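Local coordinates for protein cysteine desulfurase (Fervidobacterium islandicum, PDB 6A6E) that probably takes sulfur from cysteine onto an enzyme cysteine as a persulfide, using pyridoxal phosphate, to supply a Suf-type sulfur system, at residues 130-135 and 181-186; 207-212 and 228-233. All blocks are in the same frame, centred on the assembly; numbering follows the deposited sequence.

Contact 1 (130-135 and 181-186); sequences QVEHHA and SITGQS. With PLP (pyridoxal-5'-phosphate), chain E.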
loop_
_atom_site.group_PDB
_atom_site.type_symbol
_atom_site.label_atom_id
_atom_site.label_comp_id
_atom_site.label_asym_id
_atom_site.label_seq_id
_atom_site.Cartn_x
_atom_site.Cartn_y
_atom_site.Cartn_z
ATOM N N GLN A 130 3.179 -24.111 -13.870
ATOM C CA GLN A 130 3.872 -24.728 -12.770
ATOM C C GLN A 130 4.996 -23.858 -12.189
ATOM O O GLN A 130 5.466 -24.126 -11.083
ATOM C CB GLN A 130 4.461 -26.103 -13.173
ATOM C CG GLN A 130 3.438 -27.198 -13.128
ATOM C CD GLN A 130 3.973 -28.634 -13.353
ATOM O OE1 GLN A 130 4.996 -28.866 -13.981
ATOM N NE2 GLN A 130 3.229 -29.600 -12.808
ATOM N N VAL A 131 5.484 -22.880 -12.924
ATOM C CA VAL A 131 6.571 -22.090 -12.403
ATOM C C VAL A 131 6.103 -20.782 -11.729
ATOM O O VAL A 131 6.937 -19.912 -11.407
ATOM C CB VAL A 131 7.594 -21.784 -13.524
ATOM C CG1 VAL A 131 7.874 -23.045 -14.334
ATOM C CG2 VAL A 131 7.110 -20.713 -14.461
ATOM N N GLU A 132 4.810 -20.602 -11.496
ATOM C CA GLU A 132 4.330 -19.313 -10.883
ATOM C C GLU A 132 4.883 -19.084 -9.457
ATOM O O GLU A 132 5.066 -20.004 -8.657
ATOM C CB GLU A 132 2.837 -19.236 -10.829
ATOM C CG GLU A 132 2.143 -19.359 -12.167
ATOM C CD GLU A 132 2.667 -18.352 -13.173
ATOM O OE1 GLU A 132 2.860 -18.712 -14.383
ATOM O OE2 GLU A 132 2.856 -17.174 -12.750
ATOM N N HIS A 133 5.216 -17.846 -9.221
ATOM C CA HIS A 133 5.384 -17.271 -7.914
ATOM C C HIS A 133 4.103 -17.467 -7.078
ATOM O O HIS A 133 2.992 -17.529 -7.605
ATOM C CB HIS A 133 5.786 -15.797 -8.111
ATOM C CG HIS A 133 6.169 -15.064 -6.849
ATOM N ND1 HIS A 133 5.248 -14.725 -5.871
ATOM C CD2 HIS A 133 7.347 -14.532 -6.460
ATOM C CE1 HIS A 133 5.861 -14.070 -4.902
ATOM N NE2 HIS A 133 7.137 -13.947 -5.230
ATOM N N HIS A 134 4.272 -17.651 -5.759
ATOM C CA HIS A 134 3.135 -17.809 -4.837
ATOM C C HIS A 134 2.053 -16.743 -5.052
ATOM O O HIS A 134 0.883 -17.033 -4.909
ATOM C CB HIS A 134 3.602 -17.807 -3.368
ATOM C CG HIS A 134 4.370 -19.038 -3.015
ATOM N ND1 HIS A 134 5.220 -19.117 -1.925
ATOM C CD2 HIS A 134 4.501 -20.206 -3.687
ATOM C CE1 HIS A 134 5.797 -20.308 -1.918
ATOM N NE2 HIS A 134 5.392 -20.976 -2.991
ATOM N N ALA A 135 2.460 -15.533 -5.401
ATOM C CA ALA A 135 1.495 -14.418 -5.650
ATOM C C ALA A 135 0.495 -14.666 -6.769
ATOM O O ALA A 135 -0.647 -14.157 -6.742
ATOM C CB ALA A 135 2.261 -13.178 -5.958
ATOM N N SER A 181 -3.668 -17.192 -16.239
ATOM C CA SER A 181 -2.793 -16.255 -15.539
ATOM C C SER A 181 -1.412 -16.795 -15.570
ATOM O O SER A 181 -1.157 -17.845 -15.037
ATOM C CB SER A 181 -3.241 -16.048 -14.096
ATOM O OG SER A 181 -2.616 -14.914 -13.493
ATOM N N ILE A 182 -0.495 -16.070 -16.159
ATOM C CA ILE A 182 0.812 -16.592 -16.288
ATOM C C ILE A 182 1.858 -15.522 -16.067
ATOM O O ILE A 182 1.593 -14.355 -16.357
ATOM C CB ILE A 182 0.984 -17.225 -17.731
ATOM C CG1 ILE A 182 2.310 -17.999 -17.789
ATOM C CG2 ILE A 182 0.919 -16.164 -18.812
ATOM C CD1 ILE A 182 2.414 -18.963 -18.945
ATOM N N THR A 183 3.051 -15.938 -15.628
ATOM C CA THR A 183 4.147 -15.033 -15.442
ATOM C C THR A 183 4.689 -14.557 -16.787
ATOM O O THR A 183 4.681 -15.262 -17.780
ATOM C CB THR A 183 5.294 -15.667 -14.617
ATOM O OG1 THR A 183 6.284 -14.682 -14.406
ATOM C CG2 THR A 183 5.948 -16.899 -15.319
ATOM N N GLY A 184 5.070 -13.301 -16.838
ATOM C CA GLY A 184 5.724 -12.755 -17.989
ATOM C C GLY A 184 7.184 -13.194 -18.003
ATOM O O GLY A 184 7.833 -13.208 -19.074
ATOM N N GLN A 185 7.726 -13.515 -16.826
ATOM C CA GLN A 185 9.090 -14.047 -16.694
ATOM C C GLN A 185 9.278 -14.617 -15.301
ATOM O O GLN A 185 8.948 -13.932 -14.308
ATOM C CB GLN A 185 10.122 -12.927 -16.882
ATOM C CG GLN A 185 11.574 -13.356 -16.644
ATOM C CD GLN A 185 12.551 -12.208 -16.714
ATOM O OE1 GLN A 185 12.153 -11.061 -16.705
ATOM N NE2 GLN A 185 13.820 -12.503 -16.827
ATOM N N SER A 186 9.813 -15.844 -15.213
ATOM C CA SER A 186 9.995 -16.543 -13.946
ATOM C C SER A 186 11.095 -15.887 -13.150
ATOM O O SER A 186 12.150 -15.526 -13.692
ATOM C CB SER A 186 10.277 -18.039 -14.145
ATOM O OG SER A 186 10.725 -18.684 -12.942
HETATM N N1 PLP E . 5.653 -12.498 -9.238
HETATM C C2 PLP E . 6.903 -12.490 -9.623
HETATM C C2A PLP E . 7.330 -13.275 -10.817
HETATM C C3 PLP E . 7.850 -11.725 -8.812
HETATM O O3 PLP E . 9.121 -11.736 -9.171
HETATM C C4 PLP E . 7.385 -10.944 -7.667
HETATM C C4A PLP E . 8.245 -10.087 -6.874
HETATM C C5 PLP E . 5.967 -11.057 -7.308
HETATM C C6 PLP E . 5.210 -11.834 -8.132
HETATM C C5A PLP E . 5.373 -10.366 -6.077
HETATM O O4P PLP E . 5.618 -8.983 -5.868
HETATM P P PLP E . 5.306 -8.145 -4.514
HETATM O O1P PLP E . 3.846 -8.121 -4.297
HETATM O O2P PLP E . 6.145 -8.872 -3.504
HETATM O O3P PLP E . 5.834 -6.802 -4.922
HETATM O O HOH W 1 8.943 -18.414 -10.996
#
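Glu132 OE1 is gripped by two donors. Thr183 N reaches it across the contact at 3.0 Å, with an N-H...O angle of 155°, on the syn lone pair. Ser129 OG is the other, and Asn136 ND2 bonds the second oxygen, OE2. Partners within the protein thus hold this buried carboxylate at both oxygens. A bend in the Glu132 chain (chi2 -54°) turns the carboxylate in against Thr183, with OE2 3.4 Å from Thr183 CB. Next to it is a small apolar patch, where Val131 CG2 meets Thr183 CG2 at 4.1 Å and also faces Ser186 CB. Water 1 bridges the backbone of one segment and a side chain of the other. It donates to Val131 O and lies 2.7 Å from Ser186 OG, which also bonds Thr189 N and Val188 N. Loop 130-135 follows strand 125-129, and 181-186 runs off the end of strand 179-183, its parallel neighbour, at the C-terminal strand ends that hold the cofactor in fold-type I PLP enzymes. His133 lies with one face over the pyridine ring, PLP C6 standing 3.6 Å above its plane. Ala135 N donates to His133 ND1 at 2.9 Å and 169°, in the ring plane. This bond fixes the rotation of the imidazole over PLP. On the other segment, Thr183 OG1 donates to Gln185 O at 2.8 Å, from above the carbonyl plane. Both oxygens lie near the PLP methyl carbon, C2A.

Contact 2 (207-212 and 228-233); sequences LIVDGA and DFLVFS. With PLP (pyridoxal-5'-phosphate), chain E.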
loop_
_atom_site.group_PDB
_atom_site.type_symbol
_atom_site.label_atom_id
_atom_site.label_comp_id
_atom_site.label_asym_id
_atom_site.label_seq_id
_atom_site.Cartn_x
_atom_site.Cartn_y
_atom_site.Cartn_z
ATOM N N LEU A 207 -6.980 -13.171 -20.132
ATOM C CA LEU A 207 -5.542 -13.332 -19.950
ATOM C C LEU A 207 -4.880 -12.260 -19.011
ATOM O O LEU A 207 -4.817 -11.042 -19.319
ATOM C CB LEU A 207 -4.840 -13.376 -21.307
ATOM C CG LEU A 207 -3.309 -13.477 -21.314
ATOM C CD1 LEU A 207 -2.739 -14.715 -20.645
ATOM C CD2 LEU A 207 -2.849 -13.406 -22.755
ATOM N N ILE A 208 -4.304 -12.775 -17.918
ATOM C CA ILE A 208 -3.554 -12.004 -16.950
ATOM C C ILE A 208 -2.070 -12.356 -17.031
ATOM O O ILE A 208 -1.669 -13.554 -17.039
ATOM C CB ILE A 208 -4.057 -12.329 -15.514
ATOM C CG1 ILE A 208 -5.543 -12.095 -15.429
ATOM C CG2 ILE A 208 -3.257 -11.505 -14.467
ATOM C CD1 ILE A 208 -6.199 -12.795 -14.266
ATOM N N VAL A 209 -1.232 -11.319 -17.033
ATOM C CA VAL A 209 0.183 -11.519 -16.950
ATOM C C VAL A 209 0.729 -10.903 -15.674
ATOM O O VAL A 209 0.463 -9.745 -15.383
ATOM C CB VAL A 209 0.883 -10.926 -18.202
ATOM C CG1 VAL A 209 2.366 -10.884 -18.033
ATOM C CG2 VAL A 209 0.547 -11.773 -19.438
ATOM N N ASP A 210 1.466 -11.739 -14.923
ATOM C CA ASP A 210 2.291 -11.323 -13.843
ATOM C C ASP A 210 3.602 -10.831 -14.385
ATOM O O ASP A 210 4.500 -11.607 -14.694
ATOM C CB ASP A 210 2.440 -12.473 -12.801
ATOM C CG ASP A 210 3.438 -12.159 -11.654
ATOM O OD1 ASP A 210 3.980 -11.060 -11.645
ATOM O OD2 ASP A 210 3.706 -13.055 -10.793
ATOM N N GLY A 211 3.720 -9.509 -14.374
ATOM C CA GLY A 211 4.798 -8.782 -14.968
ATOM C C GLY A 211 5.904 -8.378 -14.022
ATOM O O GLY A 211 6.801 -7.595 -14.434
ATOM N N ALA A 212 5.898 -8.884 -12.783
ATOM C CA ALA A 212 6.803 -8.283 -11.741
ATOM C C ALA A 212 8.274 -8.299 -12.132
ATOM O O ALA A 212 9.024 -7.353 -11.801
ATOM C CB ALA A 212 6.620 -8.948 -10.370
ATOM N N ASP A 228 -5.341 -8.960 -21.331
ATOM C CA ASP A 228 -6.466 -8.333 -20.659
ATOM C C ASP A 228 -6.092 -7.554 -19.397
ATOM O O ASP A 228 -6.670 -6.502 -19.139
ATOM C CB ASP A 228 -7.466 -9.411 -20.381
ATOM C CG ASP A 228 -7.986 -10.067 -21.747
ATOM O OD1 ASP A 228 -8.269 -9.312 -22.681
ATOM O OD2 ASP A 228 -7.987 -11.290 -21.878
ATOM N N PHE A 229 -5.185 -8.102 -18.617
ATOM C CA PHE A 229 -4.707 -7.484 -17.408
ATOM C C PHE A 229 -3.223 -7.757 -17.315
ATOM O O PHE A 229 -2.760 -8.840 -17.733
ATOM C CB PHE A 229 -5.403 -8.043 -16.145
ATOM C CG PHE A 229 -6.874 -7.828 -16.114
ATOM C CD1 PHE A 229 -7.398 -6.614 -15.743
ATOM C CD2 PHE A 229 -7.723 -8.821 -16.577
ATOM C CE1 PHE A 229 -8.734 -6.384 -15.784
ATOM C CE2 PHE A 229 -9.086 -8.605 -16.584
ATOM C CZ PHE A 229 -9.598 -7.386 -16.197
ATOM N N LEU A 230 -2.494 -6.769 -16.766
ATOM C CA LEU A 230 -1.095 -6.919 -16.374
ATOM C C LEU A 230 -0.851 -6.249 -14.985
ATOM O O LEU A 230 -1.346 -5.155 -14.725
ATOM C CB LEU A 230 -0.184 -6.269 -17.403
ATOM C CG LEU A 230 1.329 -6.465 -17.222
ATOM C CD1 LEU A 230 1.961 -7.094 -18.432
ATOM C CD2 LEU A 230 2.014 -5.136 -16.978
ATOM N N VAL A 231 -0.010 -6.873 -14.163
ATOM C CA VAL A 231 0.357 -6.332 -12.872
ATOM C C VAL A 231 1.882 -6.243 -12.708
ATOM O O VAL A 231 2.598 -7.107 -13.195
ATOM C CB VAL A 231 -0.243 -7.176 -11.754
ATOM C CG1 VAL A 231 -1.779 -7.092 -11.769
ATOM C CG2 VAL A 231 0.201 -8.637 -11.808
ATOM N N PHE A 232 2.369 -5.251 -11.968
ATOM C CA PHE A 232 3.757 -5.233 -11.571
ATOM C C PHE A 232 3.942 -4.394 -10.286
ATOM O O PHE A 232 3.004 -3.692 -9.866
ATOM C CB PHE A 232 4.652 -4.751 -12.765
ATOM C CG PHE A 232 4.541 -3.264 -13.114
ATOM C CD1 PHE A 232 3.638 -2.806 -14.068
ATOM C CD2 PHE A 232 5.407 -2.344 -12.537
ATOM C CE1 PHE A 232 3.561 -1.454 -14.388
ATOM C CE2 PHE A 232 5.341 -1.019 -12.857
ATOM C CZ PHE A 232 4.420 -0.568 -13.816
ATOM N N SER A 233 5.159 -4.417 -9.722
ATOM C CA SER A 233 5.473 -3.759 -8.470
ATOM C C SER A 233 6.537 -2.702 -8.698
ATOM O O SER A 233 7.582 -2.946 -9.373
ATOM C CB SER A 233 6.019 -4.760 -7.443
ATOM O OG SER A 233 5.097 -5.794 -7.096
HETATM N N1 PLP E . 5.653 -12.498 -9.238
HETATM C C2 PLP E . 6.903 -12.490 -9.623
HETATM C C2A PLP E . 7.330 -13.275 -10.817
HETATM C C3 PLP E . 7.850 -11.725 -8.812
HETATM O O3 PLP E . 9.121 -11.736 -9.171
HETATM C C4 PLP E . 7.385 -10.944 -7.667
HETATM C C4A PLP E . 8.245 -10.087 -6.874
HETATM C C5 PLP E . 5.967 -11.057 -7.308
HETATM C C6 PLP E . 5.210 -11.834 -8.132
HETATM C C5A PLP E . 5.373 -10.366 -6.077
HETATM O O4P PLP E . 5.618 -8.983 -5.868
HETATM P P PLP E . 5.306 -8.145 -4.514
HETATM O O1P PLP E . 3.846 -8.121 -4.297
HETATM O O2P PLP E . 6.145 -8.872 -3.504
HETATM O O3P PLP E . 5.834 -6.802 -4.922
HETATM O O HOH W 2 7.637 -5.211 -11.067
#
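Gly211 N donates to Val231 O at 2.9 Å. It joins the two segments close to where Asp210, Ala212 and Ser233 meet PLP. Asp210 has CG anti to its own N (chi1 174°), which sends the carboxylate off the strand to the pyridine nitrogen. Asp210 OD2 lies 2.6 Å from PLP N1. The other oxygen, OD1, accepts from Ala212 N at 3.1 Å and closes an Asx turn that sets the carboxylate's rotation. A leucine in its place would remove both oxygens, and PLP N1 would probably be left without its carboxylate partner and Ala212 N without its acceptor. Ala212 CB sits over the ring, 3.4 Å from PLP C3, on the face opposite His133. At the other end of the cofactor, Ser233 OG donates to PLP O3P at 2.5 Å and also bonds Thr103 OG1. Water 2 spans Ala212 O and Ser233 N. Gly211 has no room for a side chain, since a beta carbon would run into Val231 O. Further back, the parallel ladder positions this first shell. Val209 N bonds Phe229 O, and Val231 N bonds Val209 O. Ile208 CG1 packs on Phe229 CD2 at 4.1 Å, and the same sheet face carries Asp210. Val209 CG1 meets Leu230 CD1 on the reverse face. At the far end Asp228 OD2 takes Leu207 N at 2.8 Å, almost straight (176°), on its anti lone pair. Arg199 and Lys249 add salt bridges to that carboxylate. Strands 206-210 and 229-233 belong to one beta-alpha-beta unit, and the aspartate paired with the pyridine nitrogen is a hallmark of fold-type I PLP enzymes.

How the contacts relate
The chain leaves strand 125-129 through loop 130-135, then runs through helix 138-147, strand 150-154 and helix 164-173. It returns on strand 179-183, where contact 1 closes a 45-residue excursion. Helix 195-201 follows, and strand 206-210 opens contact 2. That contact closes after only 15 residues, which include helix 222-225. The two contacts come in series, neither nested nor crossed. They meet in the seven-stranded sheet, where strands 179-183 and 206-210 run side by side. Ile182 N lies 2.9 Å from Ile208 O, and Gly184 N lies 2.8 Å from Asp210 O, both probable hydrogen bonds. Each contact supplies one part of the PLP pocket.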